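Local coordinates for protein HAD family phosphatase (Pseudomonas syringae pv. tomato, PDB 2ODA) that is a HAD-superfamily protein, probably a phosphatase-like hydrolase, of a Pseudomonas-specific subfamily with an apparently novel function, at residues A35-T38 against P39-N43; P83-G86 against W87-D91. One frame throughout, in Å; residues are numbered along the deposited sequence.

Contact 1: residues A35-T38 against P39-N43; sequences AQLT and PGAQN
T38 and A41 close a type II beta turn that leads straight into helix 41-51, with P39 and G40 at its corners. A single backbone bond shuts the turn: A41 N donates to T38 O over 3.0 Å, with an N-H...O angle of 158°. P39 suits the first corner because its ring fixes phi near the value required there. G40 suits the second: at its phi of 86° a CB would press on the carbonyl O of the residue before, and glycine has none. It also serves as the N-cap of the helix.

L37, just before the turn, packs against the first residues of the helix. L37 CB meets A41 CB at 3.9 Å, and the short methyl of A41 reaches T38 O as well, at 3.2 Å. Q42 contributes its aliphatic part: its chain bends at chi2 (92°) and brings CG within 3.7 Å of L37 CD1. L37 also touches V18 and P72.

The remaining polar contacts centre on T38. Its OG1 is hydrogen-bonded to C16 O, tying the turn to the end of helix 13-17. A water bridges neighbouring residues, donating to T38 OG1 at 2.8 Å and to P39 O at 2.7 Å.

Contact 2: residues P83-G86 against W87-D91; sequences PTAG and WPQPD
G86 and Q89 face each other across a tight turn whose corners are W87 and P88. The peptide between these two is cis, and with Q89 N bonded to G86 O at 3.1 Å this makes a type VI turn. The N-H...O angle of 139° shows a rather bent bond. Here packing is close: Q89 CB lies 3.3 Å from G86 O, and its CG, anti to its own carbonyl carbon, reaches A85 CB at 4.0 Å. Proline suits the second corner because it tolerates a cis peptide far better than other residues, while the W87 side chain packs on R116 and L117 of helix 115-123.

Beyond the turn the two arms still touch directly: D91 CB meets P83 CB at 3.8 Å and A85 O at 3.7 Å. Their polar links are looser, using water in place of direct hydrogen bonds. One water donates to both A85 O and Q89 O, lying in plane at the edge of the W87 ring. Another accepts from A85 N and donates to D91 OD2 at 2.6 Å. That short approach is consistent with an ionised D91, whose place at the start of helix 91-99 would probably favour the negative charge.

In the fold
Going from the N terminus, the chain runs through strand 9-12 and helix 13-17 before a long loop, whose end is contact 1. That turn launches helix 41-51, which leads to strand 55-58, next to 9-12 in the parallel sheet. Contact 2 comes after the short edge strand 78-79 and closes the loop before helix 91-99, which precedes strand 109-112. The two are in series, neither nested nor crossed, on opposite sides of the chain's centre with their own centres 27 Å apart. Contact 1 ties its helix start back to the segment after strand 9-12; contact 2 joins helix 91-99 to helix 115-123 and also reaches the second subunit.

Contact 1: residues A35-T38 against P39-N43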
loop_
_atom_site.group_PDB
_atom_site.type_symbol
_atom_site.label_atom_id
_atom_site.label_comp_id
_atom_site.label_asym_id
_atom_site.label_seq_id
_atom_site.Cartn_x
_atom_site.Cartn_y
_atom_site.Cartn_z
ATOM N N ALA B 35 -19.226 1.346 -24.150
ATOM C CA ALA B 35 -18.883 2.564 -23.425
ATOM C C ALA B 35 -20.069 3.163 -22.624
ATOM O O ALA B 35 -19.889 4.145 -21.890
ATOM C CB ALA B 35 -18.243 3.600 -24.368
ATOM N N GLN B 36 -21.268 2.570 -22.744
ATOM C CA GLN B 36 -22.417 3.045 -21.976
ATOM C C GLN B 36 -22.042 2.914 -20.494
ATOM O O GLN B 36 -21.523 1.878 -20.068
ATOM C CB GLN B 36 -23.671 2.209 -22.283
ATOM C CG GLN B 36 -24.954 2.616 -21.493
ATOM C CD GLN B 36 -26.120 1.652 -21.736
ATOM O OE1 GLN B 36 -26.089 0.854 -22.665
ATOM N NE2 GLN B 36 -27.140 1.723 -20.899
ATOM N N LEU B 37 -22.248 3.985 -19.728
ATOM C CA LEU B 37 -22.116 3.894 -18.262
ATOM C C LEU B 37 -23.089 2.905 -17.613
ATOM O O LEU B 37 -24.218 2.750 -18.069
ATOM C CB LEU B 37 -22.342 5.274 -17.650
ATOM C CG LEU B 37 -21.276 6.304 -18.022
ATOM C CD1 LEU B 37 -21.875 7.738 -17.932
ATOM C CD2 LEU B 37 -20.055 6.173 -17.139
ATOM N N THR B 38 -22.647 2.248 -16.542
ATOM C CA THR B 38 -23.491 1.315 -15.787
ATOM C C THR B 38 -24.609 2.031 -14.997
ATOM O O THR B 38 -24.510 3.236 -14.731
ATOM C CB THR B 38 -22.659 0.399 -14.844
ATOM O OG1 THR B 38 -21.954 1.193 -13.884
ATOM C CG2 THR B 38 -21.682 -0.465 -15.656
ATOM N N PRO B 39 -25.688 1.302 -14.663
ATOM C CA PRO B 39 -26.826 1.961 -14.004
ATOM C C PRO B 39 -26.411 2.716 -12.722
ATOM O O PRO B 39 -25.690 2.178 -11.885
ATOM C CB PRO B 39 -27.772 0.793 -13.694
ATOM C CG PRO B 39 -27.474 -0.227 -14.741
ATOM C CD PRO B 39 -25.960 -0.129 -14.925
ATOM N N GLY B 40 -26.833 3.971 -12.613
ATOM C CA GLY B 40 -26.525 4.783 -11.441
ATOM C C GLY B 40 -25.190 5.510 -11.495
ATOM O O GLY B 40 -24.926 6.340 -10.629
ATOM N N ALA B 41 -24.358 5.215 -12.509
ATOM C CA ALA B 41 -23.005 5.802 -12.601
ATOM C C ALA B 41 -23.051 7.336 -12.717
ATOM O O ALA B 41 -22.287 8.019 -12.043
ATOM C CB ALA B 41 -22.185 5.186 -13.804
ATOM N N GLN B 42 -23.935 7.870 -13.573
ATOM C CA GLN B 42 -24.020 9.331 -13.752
ATOM C C GLN B 42 -24.291 10.046 -12.434
ATOM O O GLN B 42 -23.689 11.072 -12.143
ATOM C CB GLN B 42 -25.101 9.725 -14.772
ATOM C CG GLN B 42 -24.818 9.291 -16.224
ATOM C CD GLN B 42 -25.403 7.928 -16.584
ATOM O OE1 GLN B 42 -25.334 6.973 -15.805
ATOM N NE2 GLN B 42 -25.987 7.841 -17.771
ATOM N N ASN B 43 -25.217 9.488 -11.660
ATOM C CA ASN B 43 -25.599 9.999 -10.346
ATOM C C ASN B 43 -24.390 9.949 -9.378
ATOM O O ASN B 43 -24.003 10.977 -8.785
ATOM C CB ASN B 43 -26.797 9.157 -9.840
ATOM C CG ASN B 43 -27.451 9.711 -8.583
ATOM O OD1 ASN B 43 -26.774 10.078 -7.635
ATOM N ND2 ASN B 43 -28.789 9.731 -8.562
HETATM O O HOH W 1 -23.644 0.472 -11.783
#

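Contact 2: residues P83-G86 against W87-D91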
loop_
_atom_site.group_PDB
_atom_site.type_symbol
_atom_site.label_atom_id
_atom_site.label_comp_id
_atom_site.label_asym_id
_atom_site.label_seq_id
_atom_site.Cartn_x
_atom_site.Cartn_y
_atom_site.Cartn_z
ATOM N N PRO B 83 0.356 -1.649 -14.449
ATOM C CA PRO B 83 1.527 -2.201 -13.765
ATOM C C PRO B 83 2.243 -3.238 -14.602
ATOM O O PRO B 83 1.647 -3.843 -15.495
ATOM C CB PRO B 83 0.910 -2.901 -12.558
ATOM C CG PRO B 83 -0.401 -3.404 -13.087
ATOM C CD PRO B 83 -0.890 -2.306 -14.011
ATOM N N THR B 84 3.512 -3.477 -14.288
ATOM C CA THR B 84 4.227 -4.597 -14.872
ATOM C C THR B 84 3.675 -5.926 -14.379
ATOM O O THR B 84 3.484 -6.846 -15.166
ATOM C CB THR B 84 5.748 -4.507 -14.557
ATOM O OG1 THR B 84 6.190 -3.194 -14.884
ATOM C CG2 THR B 84 6.511 -5.498 -15.392
ATOM N N ALA B 85 3.422 -6.024 -13.075
ATOM C CA ALA B 85 2.908 -7.255 -12.477
ATOM C C ALA B 85 1.390 -7.083 -12.326
ATOM O O ALA B 85 0.938 -6.168 -11.628
ATOM C CB ALA B 85 3.563 -7.513 -11.104
ATOM N N GLY B 86 0.634 -7.942 -13.007
ATOM C CA GLY B 86 -0.830 -7.816 -13.109
ATOM C C GLY B 86 -1.577 -8.375 -11.921
ATOM O O GLY B 86 -0.967 -8.902 -11.000
ATOM N N TRP B 87 -2.905 -8.273 -11.949
ATOM C CA TRP B 87 -3.741 -8.774 -10.874
ATOM C C TRP B 87 -3.469 -10.275 -10.644
ATOM O O TRP B 87 -3.187 -10.994 -11.591
ATOM C CB TRP B 87 -5.215 -8.570 -11.231
ATOM C CG TRP B 87 -5.567 -7.210 -11.794
ATOM C CD1 TRP B 87 -4.862 -6.046 -11.672
ATOM C CD2 TRP B 87 -6.739 -6.888 -12.541
ATOM N NE1 TRP B 87 -5.512 -5.020 -12.319
ATOM C CE2 TRP B 87 -6.667 -5.515 -12.865
ATOM C CE3 TRP B 87 -7.851 -7.630 -12.965
ATOM C CZ2 TRP B 87 -7.654 -4.866 -13.613
ATOM C CZ3 TRP B 87 -8.839 -6.977 -13.694
ATOM C CH2 TRP B 87 -8.729 -5.611 -14.016
ATOM N N PRO B 88 -3.581 -10.764 -9.403
ATOM C CA PRO B 88 -3.994 -10.114 -8.167
ATOM C C PRO B 88 -2.878 -9.415 -7.371
ATOM O O PRO B 88 -3.128 -9.054 -6.219
ATOM C CB PRO B 88 -4.548 -11.279 -7.343
ATOM C CG PRO B 88 -3.703 -12.454 -7.729
ATOM C CD PRO B 88 -3.267 -12.192 -9.179
ATOM N N GLN B 89 -1.693 -9.209 -7.964
ATOM C CA GLN B 89 -0.633 -8.417 -7.312
ATOM C C GLN B 89 -1.157 -7.004 -6.956
ATOM O O GLN B 89 -1.992 -6.439 -7.694
ATOM C CB GLN B 89 0.632 -8.298 -8.193
ATOM C CG GLN B 89 1.425 -9.591 -8.402
ATOM C CD GLN B 89 1.917 -10.187 -7.103
ATOM O OE1 GLN B 89 1.277 -11.073 -6.541
ATOM N NE2 GLN B 89 3.059 -9.703 -6.617
ATOM N N PRO B 90 -0.724 -6.457 -5.798
ATOM C CA PRO B 90 -1.231 -5.148 -5.325
ATOM C C PRO B 90 -0.842 -3.951 -6.217
ATOM O O PRO B 90 -1.445 -2.860 -6.106
ATOM C CB PRO B 90 -0.556 -4.984 -3.942
ATOM C CG PRO B 90 0.694 -5.886 -4.030
ATOM C CD PRO B 90 0.211 -7.069 -4.834
ATOM N N ASP B 91 0.164 -4.162 -7.073
ATOM C CA ASP B 91 0.767 -3.114 -7.920
ATOM C C ASP B 91 -0.231 -2.190 -8.637
ATOM O O ASP B 91 -0.079 -0.978 -8.603
ATOM C CB ASP B 91 1.674 -3.735 -8.978
ATOM C CG ASP B 91 2.795 -4.552 -8.385
ATOM O OD1 ASP B 91 2.554 -5.309 -7.421
ATOM O OD2 ASP B 91 3.921 -4.424 -8.900
HETATM O O HOH W 2 -1.521 -5.494 -10.257
HETATM O O HOH W 3 4.372 -3.807 -11.398
#